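Local coordinates for phosphoinositide 3-kinase adapter protein 1 (PDB 5FOR), which links B-cell receptor and Toll-like receptor signalling to phosphoinositide 3-kinase activation and, through the TIR domain described here, probably inhibits NF-kappa-B downstream of activated Toll-like receptors, at residues A[10-15]-A[70-75]; A[57-62]-A[86-91]; A[66-71]-A[97-102]. One frame throughout, in Å; residues are numbered along the deposited sequence.

Interaction 1: residues A[10-15]-A[70-75]; sequences LIVYSP and AELVQH
S14 lays its hydroxymethyl group over the first turn of helix 70-76, on the backbone between E71 and L72. Its OG stands 3.4 Å from L72 CA, and its CB touches E71 CB at 3.8 Å. The hydroxyl does not bond to the helix. It donates to the carbonyl O of L44, so this buried polar group is satisfied while its flank packs against carbon. OG lies anti to the carbonyl carbon of S14 (chi1 -76°), which swings it over L72 and above one face of the H75 ring, near the rim. This serine follows strand 9-13, an inner strand of the parallel five-stranded sheet of the TIR domain, and helix 70-76 packs at the C-terminal ends of its strands. L72 works one step back along the strand. Its CD1 meets the backbone carbon Y13 C at 3.9 Å and V12 CG1 at 4.2 Å, while its side chain also packs on V66 of the next strand. E71 reaches the other way. With CG anti to the backbone N (chi1 -171°) and an extended chain, the E71 side chain passes S14 and crosses that of P15 at about a right angle. OE2 comes to 3.4 Å from P15 CD, a contact of an oxygen with a ring CH2. The backbone N of E71 bonds to OD2 of D16.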
loop_
_atom_site.group_PDB
_atom_site.type_symbol
_atom_site.label_atom_id
_atom_site.label_comp_id
_atom_site.label_asym_id
_atom_site.label_seq_id
_atom_site.Cartn_x
_atom_site.Cartn_y
_atom_site.Cartn_z
ATOM N N LEU A 10 5.416 -3.344 -3.063
ATOM C CA LEU A 10 4.690 -4.115 -2.073
ATOM C C LEU A 10 3.250 -3.602 -1.908
ATOM O O LEU A 10 3.037 -2.456 -1.517
ATOM C CB LEU A 10 5.419 -4.082 -0.726
ATOM C CG LEU A 10 4.659 -4.834 0.384
ATOM C CD1 LEU A 10 4.513 -6.346 0.088
ATOM C CD2 LEU A 10 5.333 -4.618 1.711
ATOM N N ILE A 11 2.278 -4.460 -2.215
ATOM C CA ILE A 11 0.866 -4.132 -2.055
ATOM C C ILE A 11 0.386 -4.632 -0.694
ATOM O O ILE A 11 0.332 -5.837 -0.446
ATOM C CB ILE A 11 0.009 -4.715 -3.184
ATOM C CG1 ILE A 11 0.614 -4.378 -4.556
ATOM C CG2 ILE A 11 -1.448 -4.194 -3.068
ATOM C CD1 ILE A 11 -0.116 -4.980 -5.731
ATOM N N VAL A 12 0.078 -3.685 0.188
ATOM C CA VAL A 12 -0.457 -3.947 1.525
ATOM C C VAL A 12 -1.981 -3.787 1.531
ATOM O O VAL A 12 -2.504 -2.745 1.154
ATOM C CB VAL A 12 0.187 -3.005 2.550
ATOM C CG1 VAL A 12 -0.233 -3.374 3.952
ATOM C CG2 VAL A 12 1.690 -3.050 2.397
ATOM N N TYR A 13 -2.701 -4.821 1.934
ATOM C CA TYR A 13 -4.158 -4.772 1.868
ATOM C C TYR A 13 -4.800 -5.649 2.943
ATOM O O TYR A 13 -4.147 -6.449 3.593
ATOM C CB TYR A 13 -4.646 -5.209 0.479
ATOM C CG TYR A 13 -4.492 -6.692 0.250
ATOM C CD1 TYR A 13 -3.227 -7.276 0.159
ATOM C CD2 TYR A 13 -5.601 -7.512 0.160
ATOM C CE1 TYR A 13 -3.072 -8.641 -0.031
ATOM C CE2 TYR A 13 -5.467 -8.866 -0.027
ATOM C CZ TYR A 13 -4.191 -9.432 -0.127
ATOM O OH TYR A 13 -4.055 -10.784 -0.320
ATOM N N SER A 14 -6.096 -5.480 3.130
ATOM C CA SER A 14 -6.842 -6.365 3.994
ATOM C C SER A 14 -7.811 -7.180 3.153
ATOM O O SER A 14 -8.127 -6.797 2.027
ATOM C CB SER A 14 -7.571 -5.561 5.081
ATOM O OG SER A 14 -6.647 -5.153 6.070
ATOM N N PRO A 15 -8.284 -8.310 3.699
ATOM C CA PRO A 15 -9.160 -9.185 2.904
ATOM C C PRO A 15 -10.386 -8.520 2.279
ATOM O O PRO A 15 -10.808 -8.990 1.229
ATOM C CB PRO A 15 -9.570 -10.279 3.906
ATOM C CG PRO A 15 -8.435 -10.280 4.986
ATOM C CD PRO A 15 -7.962 -8.859 5.039
ATOM N N ALA A 70 -11.688 -0.100 4.863
ATOM C CA ALA A 70 -12.167 -0.006 6.248
ATOM C C ALA A 70 -11.461 -0.968 7.181
ATOM O O ALA A 70 -11.068 -0.595 8.274
ATOM C CB ALA A 70 -13.670 -0.266 6.302
ATOM N N GLU A 71 -11.293 -2.212 6.738
ATOM C CA GLU A 71 -10.631 -3.228 7.553
ATOM C C GLU A 71 -9.158 -2.907 7.734
ATOM O O GLU A 71 -8.568 -3.240 8.749
ATOM C CB GLU A 71 -10.806 -4.606 6.923
ATOM C CG GLU A 71 -10.351 -5.757 7.790
ATOM C CD GLU A 71 -10.569 -7.118 7.127
ATOM O OE1 GLU A 71 -11.310 -7.180 6.119
ATOM O OE2 GLU A 71 -9.993 -8.120 7.615
ATOM N N LEU A 72 -8.560 -2.240 6.749
ATOM C CA LEU A 72 -7.171 -1.920 6.859
ATOM C C LEU A 72 -6.968 -0.780 7.869
ATOM O O LEU A 72 -6.073 -0.878 8.704
ATOM C CB LEU A 72 -6.576 -1.567 5.495
ATOM C CG LEU A 72 -5.066 -1.319 5.657
ATOM C CD1 LEU A 72 -4.227 -2.343 4.914
ATOM C CD2 LEU A 72 -4.672 0.103 5.256
ATOM N N VAL A 73 -7.783 0.280 7.830
ATOM C CA VAL A 73 -7.519 1.381 8.755
ATOM C C VAL A 73 -7.768 0.918 10.187
ATOM O O VAL A 73 -7.106 1.408 11.101
ATOM C CB VAL A 73 -8.305 2.711 8.446
ATOM C CG1 VAL A 73 -8.822 2.783 7.043
ATOM C CG2 VAL A 73 -9.344 3.050 9.504
ATOM N N GLN A 74 -8.643 -0.065 10.392
ATOM C CA GLN A 74 -8.782 -0.649 11.736
ATOM C C GLN A 74 -7.446 -1.113 12.317
ATOM O O GLN A 74 -7.287 -1.144 13.535
ATOM C CB GLN A 74 -9.757 -1.820 11.741
ATOM C CG GLN A 74 -11.199 -1.419 11.966
ATOM C CD GLN A 74 -12.160 -2.520 11.569
ATOM O OE1 GLN A 74 -11.781 -3.696 11.496
ATOM N NE2 GLN A 74 -13.410 -2.146 11.297
ATOM N N HIS A 75 -6.470 -1.427 11.460
ATOM C CA HIS A 75 -5.152 -1.841 11.958
ATOM C C HIS A 75 -4.332 -0.639 12.349
ATOM O O HIS A 75 -3.392 -0.770 13.135
ATOM C CB HIS A 75 -4.385 -2.698 10.933
ATOM C CG HIS A 75 -5.044 -4.004 10.618
ATOM N ND1 HIS A 75 -6.417 -4.182 10.700
ATOM C CD2 HIS A 75 -4.542 -5.209 10.298
ATOM C CE1 HIS A 75 -6.715 -5.423 10.396
ATOM N NE2 HIS A 75 -5.596 -6.080 10.154
#

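Interaction 2: residues A[57-62]-A[86-91]; sequences LFLSTR and QRAFHP
F58 and L59, near the end of helix 52-60, pack against A88 at the end of helix 82-88. Both helices belong to the TIR fold, a parallel sheet with helices on its two faces. The contact is apolar, and no hydrogen bond crosses it. A88 CB points at helix 52-60 and meets the edge of the F58 ring, 3.6 Å from CD2 and close to the ring plane. The same methyl lies 3.8 Å from the backbone carbonyl F58 O. L59 adds one methyl: CD2 sits over the backbone of A88, 3.9 Å from its N, and 4.0 Å from R87 CG. Its CG is anti to its own carbonyl carbon (chi1 -79°), which brings that branch across to the neighbouring helix. R87 gives only its aliphatic root, because its chain bends off beyond CG.

One aromatic contact lies on the inner side. F58 CE2 and F89 CE1 approach to 4.1 Å, and the two side chains cross obliquely. F58 also meets H42 edge-to-face and packs on L10 and V12, while F89 reaches F112 and the valines V64 and V66.

Backbone bonds shape the two helix ends. F89 is the centre of an inverse gamma turn, with a weak bond from H90 N to A88 O. At the end of helix 52-60, L57 O accepts from two donors, S60 N at 3.1 Å and T61 N at 3.0 Å.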
loop_
_atom_site.group_PDB
_atom_site.type_symbol
_atom_site.label_atom_id
_atom_site.label_comp_id
_atom_site.label_asym_id
_atom_site.label_seq_id
_atom_site.Cartn_x
_atom_site.Cartn_y
_atom_site.Cartn_z
ATOM N N LEU A 57 10.072 -7.692 4.616
ATOM C CA LEU A 57 9.557 -7.113 3.371
ATOM C C LEU A 57 8.998 -5.705 3.564
ATOM O O LEU A 57 9.247 -4.830 2.743
ATOM C CB LEU A 57 8.475 -8.012 2.774
ATOM N N PHE A 58 8.251 -5.498 4.647
ATOM C CA PHE A 58 7.637 -4.205 4.939
ATOM C C PHE A 58 8.688 -3.109 4.983
ATOM O O PHE A 58 8.498 -2.013 4.452
ATOM C CB PHE A 58 6.887 -4.253 6.271
ATOM C CG PHE A 58 5.408 -4.336 6.127
ATOM C CD1 PHE A 58 4.806 -5.495 5.654
ATOM C CD2 PHE A 58 4.611 -3.265 6.475
ATOM C CE1 PHE A 58 3.419 -5.583 5.519
ATOM C CE2 PHE A 58 3.223 -3.340 6.346
ATOM C CZ PHE A 58 2.627 -4.500 5.869
ATOM N N LEU A 59 9.809 -3.418 5.618
ATOM C CA LEU A 59 10.850 -2.432 5.786
ATOM C C LEU A 59 11.797 -2.350 4.586
ATOM O O LEU A 59 12.421 -1.322 4.357
ATOM C CB LEU A 59 11.622 -2.718 7.065
ATOM C CG LEU A 59 10.862 -2.232 8.300
ATOM C CD1 LEU A 59 11.705 -2.360 9.566
ATOM C CD2 LEU A 59 10.457 -0.787 8.110
ATOM N N SER A 60 11.852 -3.414 3.796
ATOM C CA SER A 60 12.876 -3.571 2.766
ATOM C C SER A 60 12.431 -3.102 1.386
ATOM O O SER A 60 13.260 -2.776 0.537
ATOM C CB SER A 60 13.289 -5.041 2.663
ATOM O OG SER A 60 13.203 -5.691 3.915
ATOM N N THR A 61 11.126 -3.098 1.147
ATOM C CA THR A 61 10.611 -2.815 -0.192
ATOM C C THR A 61 10.952 -1.389 -0.629
ATOM O O THR A 61 11.219 -0.525 0.201
ATOM C CB THR A 61 9.090 -3.047 -0.269
ATOM O OG1 THR A 61 8.634 -2.816 -1.613
ATOM C CG2 THR A 61 8.374 -2.134 0.715
ATOM N N ARG A 62 10.986 -1.160 -1.935
ATOM C CA ARG A 62 11.339 0.152 -2.458
ATOM C C ARG A 62 10.106 1.055 -2.480
ATOM O O ARG A 62 10.200 2.251 -2.224
ATOM C CB ARG A 62 11.952 0.044 -3.865
ATOM C CG ARG A 62 12.290 1.402 -4.499
ATOM C CD ARG A 62 13.561 1.368 -5.359
ATOM N NE ARG A 62 13.311 0.924 -6.730
ATOM C CZ ARG A 62 13.613 -0.282 -7.198
ATOM N NH1 ARG A 62 14.182 -1.181 -6.407
ATOM N NH2 ARG A 62 13.355 -0.585 -8.462
ATOM N N GLN A 86 4.303 3.196 10.635
ATOM C CA GLN A 86 4.911 4.499 10.397
ATOM C C GLN A 86 6.312 4.367 9.777
ATOM O O GLN A 86 6.692 5.231 8.982
ATOM C CB GLN A 86 4.958 5.292 11.698
ATOM C CG GLN A 86 3.574 5.609 12.204
ATOM C CD GLN A 86 3.578 5.846 13.668
ATOM O OE1 GLN A 86 4.544 5.505 14.356
ATOM N NE2 GLN A 86 2.518 6.457 14.164
ATOM N N ARG A 87 7.054 3.289 10.102
ATOM C CA ARG A 87 8.503 3.228 9.786
ATOM C C ARG A 87 8.456 2.622 8.364
ATOM O O ARG A 87 9.184 3.073 7.497
ATOM C CB ARG A 87 9.387 2.393 10.811
ATOM C CG ARG A 87 11.032 2.282 10.597
ATOM C CD ARG A 87 11.852 3.578 11.034
ATOM N NE ARG A 87 12.636 3.567 12.310
ATOM C CZ ARG A 87 13.933 3.917 12.324
ATOM N NH1 ARG A 87 14.494 4.324 11.159
ATOM N NH2 ARG A 87 14.648 3.984 13.455
ATOM N N ALA A 88 7.492 1.724 8.084
ATOM C CA ALA A 88 7.297 1.103 6.745
ATOM C C ALA A 88 6.798 2.072 5.652
ATOM O O ALA A 88 7.282 2.077 4.515
ATOM C CB ALA A 88 6.316 -0.077 6.847
ATOM N N PHE A 89 5.813 2.889 6.004
ATOM C CA PHE A 89 5.169 3.779 5.033
ATOM C C PHE A 89 5.920 5.093 4.982
ATOM O O PHE A 89 5.377 6.156 5.287
ATOM C CB PHE A 89 3.709 4.032 5.398
ATOM C CG PHE A 89 2.866 2.797 5.440
ATOM C CD1 PHE A 89 3.323 1.598 4.900
ATOM C CD2 PHE A 89 1.599 2.841 6.009
ATOM C CE1 PHE A 89 2.530 0.467 4.939
ATOM C CE2 PHE A 89 0.800 1.726 6.038
ATOM C CZ PHE A 89 1.265 0.530 5.511
ATOM N N HIS A 90 7.182 4.986 4.605
ATOM C CA HIS A 90 8.124 6.079 4.678
ATOM C C HIS A 90 9.295 5.756 3.748
ATOM O O HIS A 90 9.619 4.583 3.571
ATOM C CB HIS A 90 8.600 6.269 6.107
ATOM C CG HIS A 90 9.609 7.358 6.252
ATOM N ND1 HIS A 90 9.254 8.683 6.400
ATOM C CD2 HIS A 90 10.961 7.326 6.237
ATOM C CE1 HIS A 90 10.347 9.420 6.490
ATOM N NE2 HIS A 90 11.395 8.621 6.388
ATOM N N PRO A 91 9.897 6.780 3.106
ATOM C CA PRO A 91 9.498 8.194 3.044
ATOM C C PRO A 91 8.268 8.441 2.145
ATOM O O PRO A 91 7.894 7.546 1.374
ATOM C CB PRO A 91 10.756 8.880 2.490
ATOM C CG PRO A 91 11.440 7.849 1.698
ATOM C CD PRO A 91 11.154 6.532 2.378
#

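Interaction 3: residues A[66-71]-A[97-102]; sequences VLLSAE and RLLCGV
L98 O accepts from L68 N at 2.7 Å, the shortest of the three hydrogen bonds between segments 66-71 and 97-102, on neighbouring parallel strands of the TIR sheet. The next rung down is L98 N to V66 O, nearly straight at 168°. The register pairs V66 with R97, L67 with L98 and L68 with L99. Beyond it C100 N reaches L68 O at 2.8 Å, but from well above the carbonyl plane. L68 centres an inverse gamma turn, closed by a weak bond from S69 N to L67 O.

Side chains alternate between the faces. L67 and L98 share one: L67 CD2 packs on L98 CB at 3.9 Å, and both touch W20 of helix 18-30. L68 lies on the other beside L99, the two side chains pointing the same way with their CD2 methyls 3.5 Å apart. R97 also roots on that face, but its guanidinium leads away. NE forms a salt bridge with E120, and the group makes a cation-pi contact with W115. S69 is the N-cap of helix 70-76: OG bonds to D16 and caps L72 N weakly. A water joins A70 N to C100 O. V102 crosses L68 at about a right angle, and its CG2 touches S69 C at 3.4 Å.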
loop_
_atom_site.group_PDB
_atom_site.type_symbol
_atom_site.label_atom_id
_atom_site.label_comp_id
_atom_site.label_asym_id
_atom_site.label_seq_id
_atom_site.Cartn_x
_atom_site.Cartn_y
_atom_site.Cartn_z
ATOM N N VAL A 66 -0.621 1.134 -0.598
ATOM C CA VAL A 66 -1.551 0.883 0.515
ATOM C C VAL A 66 -2.995 0.867 0.027
ATOM O O VAL A 66 -3.510 1.893 -0.467
ATOM C CB VAL A 66 -1.379 1.952 1.645
ATOM C CG1 VAL A 66 -2.145 1.544 2.878
ATOM C CG2 VAL A 66 0.098 2.161 1.973
ATOM N N LEU A 67 -3.668 -0.278 0.144
ATOM C CA LEU A 67 -5.085 -0.281 -0.233
ATOM C C LEU A 67 -5.864 0.169 0.999
ATOM O O LEU A 67 -5.988 -0.563 1.973
ATOM C CB LEU A 67 -5.554 -1.649 -0.748
ATOM C CG LEU A 67 -4.761 -2.235 -1.931
ATOM C CD1 LEU A 67 -5.556 -3.270 -2.689
ATOM C CD2 LEU A 67 -4.290 -1.164 -2.883
ATOM N N LEU A 68 -6.347 1.402 0.958
ATOM C CA LEU A 68 -7.047 1.971 2.101
ATOM C C LEU A 68 -8.483 1.495 2.142
ATOM O O LEU A 68 -9.375 2.151 1.609
ATOM C CB LEU A 68 -7.018 3.492 2.046
ATOM C CG LEU A 68 -7.212 4.199 3.371
ATOM C CD1 LEU A 68 -6.080 3.769 4.287
ATOM C CD2 LEU A 68 -7.210 5.702 3.149
ATOM N N SER A 69 -8.697 0.339 2.755
ATOM C CA SER A 69 -10.050 -0.150 3.043
ATOM C C SER A 69 -10.413 0.077 4.522
ATOM O O SER A 69 -9.538 0.368 5.336
ATOM C CB SER A 69 -10.153 -1.650 2.692
ATOM O OG SER A 69 -9.113 -2.376 3.336
ATOM N N ALA A 70 -11.688 -0.100 4.863
ATOM C CA ALA A 70 -12.167 -0.006 6.248
ATOM C C ALA A 70 -11.461 -0.968 7.181
ATOM O O ALA A 70 -11.068 -0.595 8.274
ATOM C CB ALA A 70 -13.670 -0.266 6.302
ATOM N N GLU A 71 -11.293 -2.212 6.738
ATOM C CA GLU A 71 -10.631 -3.228 7.553
ATOM C C GLU A 71 -9.158 -2.907 7.734
ATOM O O GLU A 71 -8.568 -3.240 8.749
ATOM C CB GLU A 71 -10.806 -4.606 6.923
ATOM C CG GLU A 71 -10.351 -5.757 7.790
ATOM C CD GLU A 71 -10.569 -7.118 7.127
ATOM O OE1 GLU A 71 -11.310 -7.180 6.119
ATOM O OE2 GLU A 71 -9.993 -8.120 7.615
ATOM N N ARG A 97 -1.330 5.396 -2.048
ATOM C CA ARG A 97 -2.522 4.852 -1.410
ATOM C C ARG A 97 -3.641 4.808 -2.408
ATOM O O ARG A 97 -3.788 5.707 -3.257
ATOM C CB ARG A 97 -2.920 5.640 -0.154
ATOM C CG ARG A 97 -3.488 7.051 -0.368
ATOM C CD ARG A 97 -3.986 7.627 0.973
ATOM N NE ARG A 97 -4.259 9.046 0.841
ATOM C CZ ARG A 97 -3.412 10.021 1.152
ATOM N NH1 ARG A 97 -2.236 9.746 1.693
ATOM N NH2 ARG A 97 -3.764 11.282 0.936
ATOM N N LEU A 98 -4.400 3.722 -2.342
ATOM C CA LEU A 98 -5.619 3.621 -3.114
ATOM C C LEU A 98 -6.808 3.653 -2.164
ATOM O O LEU A 98 -6.897 2.852 -1.237
ATOM C CB LEU A 98 -5.646 2.348 -3.957
ATOM C CG LEU A 98 -7.028 2.190 -4.603
ATOM C CD1 LEU A 98 -7.100 3.138 -5.759
ATOM C CD2 LEU A 98 -7.306 0.778 -5.047
ATOM N N LEU A 99 -7.715 4.586 -2.392
ATOM C CA LEU A 99 -8.912 4.707 -1.559
ATOM C C LEU A 99 -9.933 3.667 -1.940
ATOM O O LEU A 99 -10.553 3.779 -2.992
ATOM C CB LEU A 99 -9.538 6.097 -1.700
ATOM C CG LEU A 99 -8.616 7.262 -1.353
ATOM C CD1 LEU A 99 -9.335 8.597 -1.511
ATOM C CD2 LEU A 99 -8.118 7.099 0.052
ATOM N N CYS A 100 -10.131 2.677 -1.075
ATOM C CA CYS A 100 -11.112 1.605 -1.305
ATOM C C CYS A 100 -12.325 1.713 -0.385
ATOM O O CYS A 100 -12.419 0.973 0.604
ATOM C CB CYS A 100 -10.492 0.219 -1.094
ATOM S SG CYS A 100 -9.170 -0.205 -2.161
ATOM N N GLY A 101 -13.255 2.606 -0.700
ATOM C CA GLY A 101 -14.462 2.777 0.108
ATOM C C GLY A 101 -14.212 3.484 1.437
ATOM O O GLY A 101 -14.960 3.326 2.386
ATOM N N VAL A 102 -13.111 4.225 1.483
ATOM C CA VAL A 102 -12.729 5.060 2.604
ATOM C C VAL A 102 -12.515 6.477 2.079
ATOM O O VAL A 102 -11.669 6.715 1.206
ATOM C CB VAL A 102 -11.438 4.566 3.295
ATOM C CG1 VAL A 102 -10.991 5.605 4.328
ATOM C CG2 VAL A 102 -11.619 3.172 3.936
HETATM O O HOH W 1 -14.017 -0.627 2.641
#

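All three contacts are largely buried, but they use different chemistry. Interaction 3 lies within the sheet, held by backbone bonds between strands 63-68 and 95-99. Interaction 1 shares A70 and E71 with it, and V12 O probably bonds to L67 N, so strand 9-13 and helix 70-76 tie the two together. Interaction 1 has no hydrogen bond between its own segments and relies on packing and on outside polar partners. Interaction 2 joins two helices on one face of the sheet, with a buried aromatic side and an exposed outer side at L59 and R87. It meets interaction 1 where F58 packs on V12, and interaction 3 where F89 touches V66.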